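Local coordinates for endo-1,4-beta-xylanase (Uncultured bacterium, PDB 7AX7), which uses cobalt(II) to cleave acetyl groups from acetylated xylan, acting as the CE4 deacetylase domain of a multidomain xylanase, at residues S47-Q52 and K89-V94; S19-I24 and A32-I37; N79-T84 and I114-I119; G147-L152 and S183-K188. All blocks are in the same frame, centred on the assembly; numbering follows the deposited sequence.

Interaction 1: S47-Q52 and K89-V94; sequences SIMQRQ and KNSVGV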
# COMPACT_ATOMS: atom_id res chain seq x y z
N SER A 47 9.88 -15.65 -0.47
CA SER A 47 11.17 -14.98 -0.53
C SER A 47 11.01 -13.50 -0.83
O SER A 47 11.81 -12.69 -0.35
CB SER A 47 12.07 -15.67 -1.56
OG SER A 47 11.52 -15.59 -2.86
N ILE A 48 9.95 -13.12 -1.54
CA ILE A 48 9.69 -11.71 -1.81
C ILE A 48 9.26 -11.00 -0.52
O ILE A 48 9.76 -9.92 -0.19
CB ILE A 48 8.62 -11.57 -2.91
CG1 ILE A 48 9.18 -12.04 -4.26
CG2 ILE A 48 8.07 -10.12 -3.00
CD1 ILE A 48 8.08 -12.29 -5.31
N MET A 49 8.35 -11.62 0.23
CA MET A 49 7.93 -11.03 1.50
C MET A 49 9.09 -10.96 2.49
O MET A 49 9.21 -9.99 3.26
CB MET A 49 6.76 -11.84 2.09
CG MET A 49 5.55 -11.90 1.15
SD MET A 49 4.16 -12.85 1.81
CE MET A 49 3.92 -12.07 3.41
N GLN A 50 9.96 -11.98 2.51
CA GLN A 50 11.13 -11.90 3.38
C GLN A 50 12.00 -10.70 3.01
O GLN A 50 12.48 -9.98 3.90
CB GLN A 50 11.95 -13.19 3.29
CG GLN A 50 11.29 -14.43 3.89
CD GLN A 50 12.14 -15.67 3.70
OE1 GLN A 50 12.55 -15.99 2.58
NE2 GLN A 50 12.42 -16.37 4.79
N ARG A 51 12.21 -10.48 1.71
CA ARG A 51 13.00 -9.33 1.27
C ARG A 51 12.30 -8.01 1.60
O ARG A 51 12.96 -7.04 1.98
CB ARG A 51 13.27 -9.45 -0.23
CG ARG A 51 14.16 -8.34 -0.80
CD ARG A 51 14.32 -8.43 -2.32
NE ARG A 51 15.07 -7.29 -2.85
CZ ARG A 51 15.11 -6.95 -4.13
NH1 ARG A 51 14.44 -7.64 -5.04
NH2 ARG A 51 15.81 -5.89 -4.51
N GLN A 52 10.97 -7.96 1.47
CA GLN A 52 10.25 -6.76 1.89
C GLN A 52 10.56 -6.43 3.35
O GLN A 52 10.85 -5.27 3.69
CB GLN A 52 8.74 -6.93 1.66
CG GLN A 52 8.32 -6.89 0.19
CD GLN A 52 6.87 -7.35 -0.03
OE1 GLN A 52 6.43 -8.35 0.53
NE2 GLN A 52 6.14 -6.61 -0.85
N LYS A 89 1.62 -12.60 9.57
CA LYS A 89 2.34 -12.79 10.83
C LYS A 89 3.05 -14.14 10.87
O LYS A 89 4.23 -14.22 11.24
CB LYS A 89 1.38 -12.67 12.01
CG LYS A 89 2.03 -12.89 13.37
CD LYS A 89 3.11 -11.85 13.64
CE LYS A 89 3.62 -11.95 15.08
NZ LYS A 89 4.71 -10.95 15.35
N ASN A 90 2.35 -15.20 10.47
CA ASN A 90 2.92 -16.54 10.55
C ASN A 90 3.95 -16.82 9.47
O ASN A 90 4.72 -17.78 9.61
CB ASN A 90 1.82 -17.60 10.47
CG ASN A 90 0.94 -17.60 11.69
OD1 ASN A 90 1.31 -17.05 12.73
ND2 ASN A 90 -0.22 -18.21 11.57
N SER A 91 3.96 -16.05 8.38
CA SER A 91 4.94 -16.29 7.33
C SER A 91 6.25 -15.54 7.60
O SER A 91 7.32 -16.15 7.57
CB SER A 91 4.39 -15.89 5.95
OG SER A 91 4.06 -14.51 5.87
N VAL A 92 6.18 -14.24 7.87
CA VAL A 92 7.41 -13.46 8.00
C VAL A 92 7.42 -12.59 9.25
O VAL A 92 8.27 -11.71 9.40
CB VAL A 92 7.64 -12.60 6.74
CG1 VAL A 92 7.72 -13.48 5.49
CG2 VAL A 92 6.54 -11.53 6.61
N GLY A 93 6.49 -12.83 10.17
CA GLY A 93 6.62 -12.32 11.53
C GLY A 93 6.26 -10.87 11.77
O GLY A 93 6.63 -10.33 12.82
N VAL A 94 5.54 -10.22 10.86
CA VAL A 94 5.19 -8.81 11.07
C VAL A 94 3.69 -8.68 11.25
O VAL A 94 2.89 -9.50 10.77
CB VAL A 94 5.68 -7.88 9.94
CG1 VAL A 94 7.18 -8.02 9.76
CG2 VAL A 94 4.93 -8.15 8.65
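Where Met-49 and Gln-50 meet Ser-91 and Val-92 no ring takes part, and Gln-50 makes contact through its methylene, not its flat carboxamide, CG lying 4.0 Å from Val-92 CG1. That same methyl also rests on the helix backbone, near Gln-50 N, and comes within 3.9 Å of Met-49 CB, so a single valine branch fits over the join between two successive residues. It gets there because CG1 stands anti to the carbonyl carbon of Val-92 (chi1 -58°). The contact is one of helix against helix in the NodB-type deacetylase fold: the outer helices 46-54 and 74-92 approach each other across Leu-59 of the intervening strand 58-61, which both Met-49 and Val-92 touch. The methionine side chain crosses that of Val-92 at about a right angle and runs extended until it bends at the thioether (chi3 54°). This bend sets Met-49 CE 3.5 Å from Ser-91 OG and, more loosely, 4.2 Å from Val-92 CG2. The serine hydroxyl does not depend on that neighbour, since it is hydrogen-bonded back to the carbonyl of Ala-87. Gly-93, the first residue here to leave helical backbone angles, has a positive phi, and its O accepts a hydrogen bond from Lys-89 NZ (3.2 Å) arriving from above the carbonyl plane.

Interaction 2: S19-I24 and A32-I37; sequences SDVLDI and ATFFLI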
# COMPACT_ATOMS: atom_id res chain seq x y z
N SER A 19 9.25 -7.89 -7.15
CA SER A 19 10.70 -7.95 -7.05
C SER A 19 11.36 -6.83 -7.84
O SER A 19 12.40 -6.30 -7.43
CB SER A 19 11.21 -9.31 -7.53
OG SER A 19 10.73 -10.33 -6.69
N ASP A 20 10.77 -6.45 -8.98
CA ASP A 20 11.30 -5.34 -9.75
C ASP A 20 11.07 -4.01 -9.04
O ASP A 20 11.91 -3.11 -9.11
CB ASP A 20 10.67 -5.32 -11.15
CG ASP A 20 10.97 -6.58 -11.95
OD1 ASP A 20 12.13 -7.03 -11.96
OD2 ASP A 20 10.03 -7.12 -12.56
N VAL A 21 9.91 -3.87 -8.38
CA VAL A 21 9.68 -2.68 -7.58
C VAL A 21 10.73 -2.59 -6.48
O VAL A 21 11.33 -1.53 -6.25
CB VAL A 21 8.24 -2.69 -7.01
CG1 VAL A 21 8.03 -1.55 -6.01
CG2 VAL A 21 7.21 -2.60 -8.15
N LEU A 22 11.01 -3.72 -5.81
CA LEU A 22 11.98 -3.72 -4.72
C LEU A 22 13.37 -3.35 -5.20
O LEU A 22 14.10 -2.61 -4.52
CB LEU A 22 11.99 -5.10 -4.05
CG LEU A 22 10.73 -5.51 -3.30
CD1 LEU A 22 10.89 -6.94 -2.84
CD2 LEU A 22 10.45 -4.57 -2.10
N ASP A 23 13.79 -3.90 -6.35
CA ASP A 23 15.08 -3.55 -6.91
C ASP A 23 15.24 -2.04 -7.00
O ASP A 23 16.29 -1.49 -6.65
CB ASP A 23 15.24 -4.17 -8.30
CG ASP A 23 15.43 -5.68 -8.26
OD1 ASP A 23 15.69 -6.23 -7.17
OD2 ASP A 23 15.31 -6.30 -9.34
N ILE A 24 14.18 -1.35 -7.44
CA ILE A 24 14.23 0.10 -7.60
C ILE A 24 14.23 0.79 -6.24
O ILE A 24 15.02 1.71 -5.99
CB ILE A 24 13.06 0.56 -8.49
CG1 ILE A 24 13.26 0.07 -9.93
CG2 ILE A 24 12.88 2.08 -8.42
CD1 ILE A 24 11.96 0.06 -10.76
N ALA A 32 8.66 1.60 1.23
CA ALA A 32 7.27 1.71 0.78
C ALA A 32 6.41 0.79 1.63
O ALA A 32 6.91 0.04 2.47
CB ALA A 32 7.13 1.37 -0.71
N THR A 33 5.10 0.85 1.40
CA THR A 33 4.13 0.01 2.09
C THR A 33 3.41 -0.84 1.05
O THR A 33 2.94 -0.32 0.04
CB THR A 33 3.13 0.86 2.88
OG1 THR A 33 3.84 1.76 3.74
CG2 THR A 33 2.19 -0.01 3.73
N PHE A 34 3.31 -2.14 1.31
CA PHE A 34 2.67 -3.09 0.40
C PHE A 34 1.44 -3.67 1.07
O PHE A 34 1.55 -4.40 2.06
CB PHE A 34 3.65 -4.20 -0.01
CG PHE A 34 4.81 -3.70 -0.81
CD1 PHE A 34 5.96 -3.22 -0.19
CD2 PHE A 34 4.75 -3.70 -2.20
CE1 PHE A 34 7.03 -2.75 -0.94
CE2 PHE A 34 5.81 -3.24 -2.96
CZ PHE A 34 6.96 -2.76 -2.33
N PHE A 35 0.27 -3.33 0.52
CA PHE A 35 -1.00 -3.88 0.96
C PHE A 35 -1.22 -5.20 0.22
O PHE A 35 -1.49 -5.20 -0.99
CB PHE A 35 -2.12 -2.88 0.71
CG PHE A 35 -2.05 -1.67 1.60
CD1 PHE A 35 -1.16 -0.64 1.33
CD2 PHE A 35 -2.88 -1.55 2.72
CE1 PHE A 35 -1.09 0.49 2.15
CE2 PHE A 35 -2.81 -0.43 3.56
CZ PHE A 35 -1.91 0.59 3.27
N LEU A 36 -1.08 -6.30 0.93
CA LEU A 36 -1.02 -7.60 0.30
C LEU A 36 -2.39 -8.25 0.26
O LEU A 36 -3.22 -8.08 1.16
CB LEU A 36 -0.05 -8.53 1.04
CG LEU A 36 1.37 -8.02 1.34
CD1 LEU A 36 2.14 -9.10 2.09
CD2 LEU A 36 2.10 -7.63 0.07
N ILE A 37 -2.62 -9.00 -0.81
CA ILE A 37 -3.76 -9.90 -0.93
C ILE A 37 -3.39 -11.21 -0.23
O ILE A 37 -2.39 -11.84 -0.57
CB ILE A 37 -4.13 -10.13 -2.40
CG1 ILE A 37 -4.49 -8.79 -3.05
CG2 ILE A 37 -5.25 -11.16 -2.52
CD1 ILE A 37 -4.78 -8.87 -4.55
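Phe-34 projects from its strand toward Val-21 and Leu-22, joining helix 16-28 to the second strand of the beta-alpha-beta unit formed by strand 4-11, helix 16-28 and strand 33-36. Both aliphatic residues meet the far end of the ring. Val-21 comes head-on, its CG1 near the ring plane at the edge, 4.0 Å from Phe-34 CZ and 4.1 Å from CE2. Leu-22 arrives on a slant, with CD2 3.9 Å from Phe-34 CZ and 4.0 Å from CE1, so the two methyls share the CZ end of the ring. The valine owes its reach to the torsion that sets CG1 opposite the backbone N (chi1 172°); Leu-22 leaves its backbone in another direction, and its end swings back to the ring. With an alanine at Phe-34 the ring is gone, and the gap between helix and strand would probably leave Val-21 CG1 and Leu-22 CD2 without their shared partner. Farther out, the ring of Phe-10, tilted by only about 15° from that of Phe-34, meets it from strand 4-11 and also touches Val-21, while Gln-52 of helix 46-54 packs on the Phe-34 ring. Backbone bonds to Glu-58 and Ala-60 fix the strand position from which the ring springs. The flanking residues point to the other side of the sheet, where Phe-35 makes a cation-pi contact with Arg-100 and Thr-33 OG1 is hydrogen-bonded to Val-182 N.

Interaction 3: N79-T84 and I114-I119; sequences NEMEWT and IDYPFI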
# COMPACT_ATOMS: atom_id res chain seq x y z
N ASN A 79 -13.41 -12.91 8.74
CA ASN A 79 -12.53 -14.02 8.37
C ASN A 79 -11.46 -13.56 7.38
O ASN A 79 -10.28 -13.89 7.53
CB ASN A 79 -13.33 -15.18 7.78
CG ASN A 79 -14.18 -15.88 8.81
OD1 ASN A 79 -14.00 -15.67 10.02
ND2 ASN A 79 -15.12 -16.72 8.36
N GLU A 80 -11.85 -12.80 6.35
CA GLU A 80 -10.88 -12.29 5.39
C GLU A 80 -9.75 -11.53 6.10
O GLU A 80 -8.57 -11.75 5.84
CB GLU A 80 -11.56 -11.41 4.36
CG GLU A 80 -12.46 -12.17 3.38
CD GLU A 80 -11.92 -12.21 1.96
OE1 GLU A 80 -11.01 -11.42 1.63
OE2 GLU A 80 -12.42 -13.03 1.17
N MET A 81 -10.11 -10.63 7.02
CA MET A 81 -9.10 -9.84 7.71
C MET A 81 -8.21 -10.71 8.60
O MET A 81 -6.97 -10.63 8.52
CB MET A 81 -9.78 -8.74 8.54
CG MET A 81 -10.66 -7.81 7.72
SD MET A 81 -9.75 -6.99 6.40
CE MET A 81 -8.57 -6.07 7.42
N GLU A 82 -8.81 -11.55 9.43
CA GLU A 82 -8.02 -12.41 10.32
C GLU A 82 -7.08 -13.32 9.53
O GLU A 82 -5.91 -13.47 9.88
CB GLU A 82 -8.94 -13.22 11.22
CG GLU A 82 -9.75 -12.35 12.16
CD GLU A 82 -10.91 -13.07 12.81
OE1 GLU A 82 -10.92 -14.33 12.80
OE2 GLU A 82 -11.82 -12.38 13.32
N TRP A 83 -7.59 -13.95 8.47
CA TRP A 83 -6.74 -14.85 7.70
C TRP A 83 -5.60 -14.10 7.01
O TRP A 83 -4.51 -14.65 6.86
CB TRP A 83 -7.56 -15.59 6.66
CG TRP A 83 -8.60 -16.47 7.26
CD1 TRP A 83 -8.57 -17.05 8.50
CD2 TRP A 83 -9.85 -16.84 6.68
NE1 TRP A 83 -9.71 -17.77 8.72
CE2 TRP A 83 -10.52 -17.67 7.62
CE3 TRP A 83 -10.47 -16.57 5.45
CZ2 TRP A 83 -11.79 -18.21 7.37
CZ3 TRP A 83 -11.73 -17.11 5.21
CH2 TRP A 83 -12.37 -17.92 6.16
N THR A 84 -5.83 -12.85 6.59
CA THR A 84 -4.76 -12.10 5.95
C THR A 84 -3.68 -11.70 6.95
O THR A 84 -2.49 -11.87 6.69
CB THR A 84 -5.33 -10.86 5.24
OG1 THR A 84 -6.24 -11.28 4.22
CG2 THR A 84 -4.19 -10.04 4.61
N ILE A 114 -14.11 -4.15 10.71
CA ILE A 114 -12.68 -4.11 10.42
C ILE A 114 -12.03 -3.21 11.46
O ILE A 114 -12.42 -2.05 11.62
CB ILE A 114 -12.40 -3.61 8.98
CG1 ILE A 114 -12.99 -4.60 7.98
CG2 ILE A 114 -10.90 -3.42 8.75
CD1 ILE A 114 -12.85 -4.19 6.53
N ASP A 115 -11.05 -3.77 12.17
CA ASP A 115 -10.41 -3.15 13.33
C ASP A 115 -9.12 -2.42 13.00
O ASP A 115 -8.42 -1.96 13.91
CB ASP A 115 -10.14 -4.23 14.39
CG ASP A 115 -11.41 -4.85 14.92
OD1 ASP A 115 -12.37 -4.08 15.15
OD2 ASP A 115 -11.46 -6.08 15.09
N TYR A 116 -8.78 -2.30 11.73
CA TYR A 116 -7.60 -1.55 11.35
C TYR A 116 -8.01 -0.20 10.76
O TYR A 116 -9.11 -0.07 10.20
CB TYR A 116 -6.77 -2.31 10.32
CG TYR A 116 -6.28 -3.67 10.77
CD1 TYR A 116 -5.23 -3.79 11.66
CD2 TYR A 116 -6.87 -4.83 10.28
CE1 TYR A 116 -4.77 -5.02 12.07
CE2 TYR A 116 -6.42 -6.08 10.68
CZ TYR A 116 -5.37 -6.17 11.57
OH TYR A 116 -4.94 -7.40 11.98
N PRO A 117 -7.15 0.81 10.85
CA PRO A 117 -7.41 2.05 10.11
C PRO A 117 -7.50 1.79 8.62
O PRO A 117 -6.72 1.02 8.04
CB PRO A 117 -6.19 2.93 10.45
CG PRO A 117 -5.62 2.34 11.72
CD PRO A 117 -5.90 0.87 11.63
N PHE A 118 -8.48 2.44 7.99
CA PHE A 118 -8.68 2.36 6.54
C PHE A 118 -7.77 3.37 5.83
O PHE A 118 -7.73 4.55 6.21
CB PHE A 118 -10.14 2.66 6.18
CG PHE A 118 -11.11 1.53 6.49
CD1 PHE A 118 -11.22 1.02 7.78
CD2 PHE A 118 -11.93 1.02 5.49
CE1 PHE A 118 -12.12 -0.01 8.06
CE2 PHE A 118 -12.82 -0.01 5.76
CZ PHE A 118 -12.92 -0.51 7.06
N ILE A 119 -7.11 2.93 4.77
CA ILE A 119 -6.24 3.78 3.97
C ILE A 119 -6.78 3.85 2.55
O ILE A 119 -7.11 2.83 1.95
CB ILE A 119 -4.79 3.27 3.97
CG1 ILE A 119 -4.23 3.26 5.40
CG2 ILE A 119 -3.94 4.13 3.04
CD1 ILE A 119 -4.29 4.61 6.10
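The backbones of Met-81 and Ile-114 draw nearest where the CA atoms are 7.3 Å apart, a helical turn on one side and an irregular lead-in to a strand on the other. In the NodB-type deacetylase fold, a distorted beta/alpha barrel in this family, this sets helix 74-92 against the chain that passes from helix 108-113 into strand 118-123. Met-81 carries the contact. Its chain folds back at both chi2 (-58°) and chi3 (-62°), which brings the methyl CE up against two partners: 3.8 Å from Ile-114 CG2 and 3.6 Å from Tyr-116 CD2. The methyl lies at the edge of the tyrosine ring, near its plane, rather than over a face. Ile-114 crosses the methionine at roughly a right angle, with its CG1 4.0 Å from Met-81 CG, so the two are in touch along more than their ends. Phe-99 touches both Met-81 and Ile-114, adding an aromatic neighbour to the cluster. The phenol of Tyr-116 is tied back to the same helix, its OH hydrogen-bonded to Ser-85 OG, which should restrain the ring beside the methyl. Within the helix, Glu-80 O takes two hydrogen bonds from opposite faces of its carbonyl plane, one from Thr-84 N and one from Thr-84 OG1 at 2.9 Å.

Interaction 4: G147-L152 and S183-K188; sequences GQIILL and SELFEK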
# COMPACT_ATOMS: atom_id res chain seq x y z
N GLY A 147 2.61 14.80 3.71
CA GLY A 147 1.70 13.91 4.41
C GLY A 147 0.85 13.00 3.55
O GLY A 147 0.06 12.23 4.09
N GLN A 148 1.02 13.04 2.22
CA GLN A 148 0.11 12.35 1.31
C GLN A 148 0.50 10.88 1.12
O GLN A 148 1.68 10.53 1.05
CB GLN A 148 0.09 13.04 -0.05
CG GLN A 148 -1.07 12.63 -0.95
CD GLN A 148 -2.43 13.10 -0.42
OE1 GLN A 148 -2.50 14.06 0.36
NE2 GLN A 148 -3.49 12.43 -0.84
N ILE A 149 -0.51 10.04 1.01
CA ILE A 149 -0.36 8.63 0.67
C ILE A 149 -0.68 8.49 -0.81
O ILE A 149 -1.68 9.03 -1.29
CB ILE A 149 -1.29 7.75 1.52
CG1 ILE A 149 -0.95 7.88 3.01
CG2 ILE A 149 -1.24 6.28 1.06
CD1 ILE A 149 -2.08 7.41 3.95
N ILE A 150 0.17 7.77 -1.55
CA ILE A 150 0.01 7.60 -2.99
C ILE A 150 -0.17 6.11 -3.28
O ILE A 150 0.60 5.27 -2.79
CB ILE A 150 1.20 8.19 -3.76
CG1 ILE A 150 1.25 9.71 -3.55
CG2 ILE A 150 1.08 7.88 -5.26
CD1 ILE A 150 2.49 10.38 -4.12
N LEU A 151 -1.20 5.79 -4.06
CA LEU A 151 -1.60 4.42 -4.32
C LEU A 151 -1.11 3.99 -5.70
O LEU A 151 -1.51 4.58 -6.72
CB LEU A 151 -3.12 4.28 -4.22
CG LEU A 151 -3.75 2.88 -4.25
CD1 LEU A 151 -5.13 2.91 -3.63
CD2 LEU A 151 -3.80 2.32 -5.67
N LEU A 152 -0.25 2.97 -5.73
CA LEU A 152 0.22 2.30 -6.94
C LEU A 152 -0.15 0.82 -6.84
O LEU A 152 -0.66 0.36 -5.82
CB LEU A 152 1.72 2.52 -7.13
CG LEU A 152 2.23 3.97 -7.16
CD1 LEU A 152 2.49 4.51 -5.76
CD2 LEU A 152 3.50 4.09 -7.99
N SER A 183 3.00 3.46 8.58
CA SER A 183 3.25 3.54 10.02
C SER A 183 4.16 4.72 10.35
O SER A 183 3.88 5.51 11.25
CB SER A 183 3.86 2.23 10.54
OG SER A 183 2.88 1.23 10.75
N GLU A 184 5.28 4.85 9.62
CA GLU A 184 6.19 5.96 9.87
C GLU A 184 5.51 7.30 9.62
O GLU A 184 5.76 8.28 10.33
CB GLU A 184 7.44 5.82 9.01
CG GLU A 184 8.39 4.74 9.49
CD GLU A 184 9.45 4.42 8.46
OE1 GLU A 184 9.32 4.90 7.30
OE2 GLU A 184 10.41 3.70 8.80
N LEU A 185 4.65 7.37 8.60
CA LEU A 185 3.94 8.62 8.32
C LEU A 185 3.16 9.10 9.53
O LEU A 185 3.28 10.27 9.94
CB LEU A 185 3.01 8.42 7.12
CG LEU A 185 2.03 9.56 6.84
CD1 LEU A 185 2.76 10.88 6.52
CD2 LEU A 185 1.07 9.17 5.73
N PHE A 186 2.33 8.23 10.12
CA PHE A 186 1.54 8.66 11.26
C PHE A 186 2.42 8.90 12.49
O PHE A 186 2.24 9.88 13.20
CB PHE A 186 0.44 7.64 11.55
CG PHE A 186 -0.72 7.73 10.59
CD1 PHE A 186 -1.71 8.67 10.78
CD2 PHE A 186 -0.78 6.89 9.49
CE1 PHE A 186 -2.77 8.76 9.89
CE2 PHE A 186 -1.84 6.97 8.60
CZ PHE A 186 -2.84 7.91 8.80
N GLU A 187 3.39 8.01 12.73
CA GLU A 187 4.30 8.20 13.86
C GLU A 187 4.97 9.57 13.81
O GLU A 187 4.99 10.31 14.80
CB GLU A 187 5.34 7.08 13.88
CG GLU A 187 6.10 6.92 15.21
CD GLU A 187 7.13 8.01 15.45
OE1 GLU A 187 7.26 8.45 16.61
OE2 GLU A 187 7.81 8.43 14.48
N LYS A 188 5.52 9.94 12.64
CA LYS A 188 6.33 11.15 12.57
C LYS A 188 5.47 12.41 12.60
O LYS A 188 5.93 13.46 13.06
CB LYS A 188 7.22 11.12 11.32
CG LYS A 188 8.34 10.08 11.39
CD LYS A 188 9.13 10.01 10.07
CE LYS A 188 10.22 8.92 10.08
NZ LYS A 188 11.39 9.24 10.96
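Strand 148-153 of the central parallel sheet meets helix 182-189 near the strand's beginning, where Gly-147 and Ile-149 receive Leu-185 from the helix. The two leucine methyls divide the work. CD2 lies 3.6 Å from Ile-149 CG1 and equally close to the carbonyl Gly-147 O, while CD1 rests 3.8 Å from Gly-147 CA. Both are delivered by a side chain that leaves CA with CG on the far side from its backbone N (chi1 170°), carrying the branch across to the strand. Ile-149 points toward the helix and crosses the leucine at a slant, its CD1 also 4.0 Å from Leu-185 CD2. Gly-147 has a positive phi (87°), at which a side chain would run into the carbonyl before it, and its bare CA gives the leucine a close seat. An alanine in place of Leu-185 lacks both delta methyls, and its loss would probably open a gap beside Gly-147 and cost Ile-149 CG1 its partner from this helix. Around this pair, Ile-149 is also bordered by Thr-9 of strand 4-11 and Ile-119 of strand 118-123, and Phe-186, next along helix 182-189, meets Trp-200 of strand 199-200 edge-to-face.

Interactions 2, 3 and 4 all reach the same parallel sheet, while interaction 1 joins two outer helices. Interactions 1 and 2 are directly tied, Arg-51 NH2 forming a 2.7 Å salt bridge with Asp-23 OD1. Interactions 1 and 3 share helix 74-92, yet their centres are 18 Å apart. Inside the fold, Ile-119 links three contacts: its CB lies 4.0 Å from Phe-35 CZ of interaction 2, and its CG2 3.9 Å from Ile-149 CD1 of interaction 4. The cobalt ion, held by Asp-12, His-62 and His-66, lies about 11, 12 and 13 Å from the side chains of Phe-34, Met-81 and Ile-149, so these contacts belong to the framework around the site.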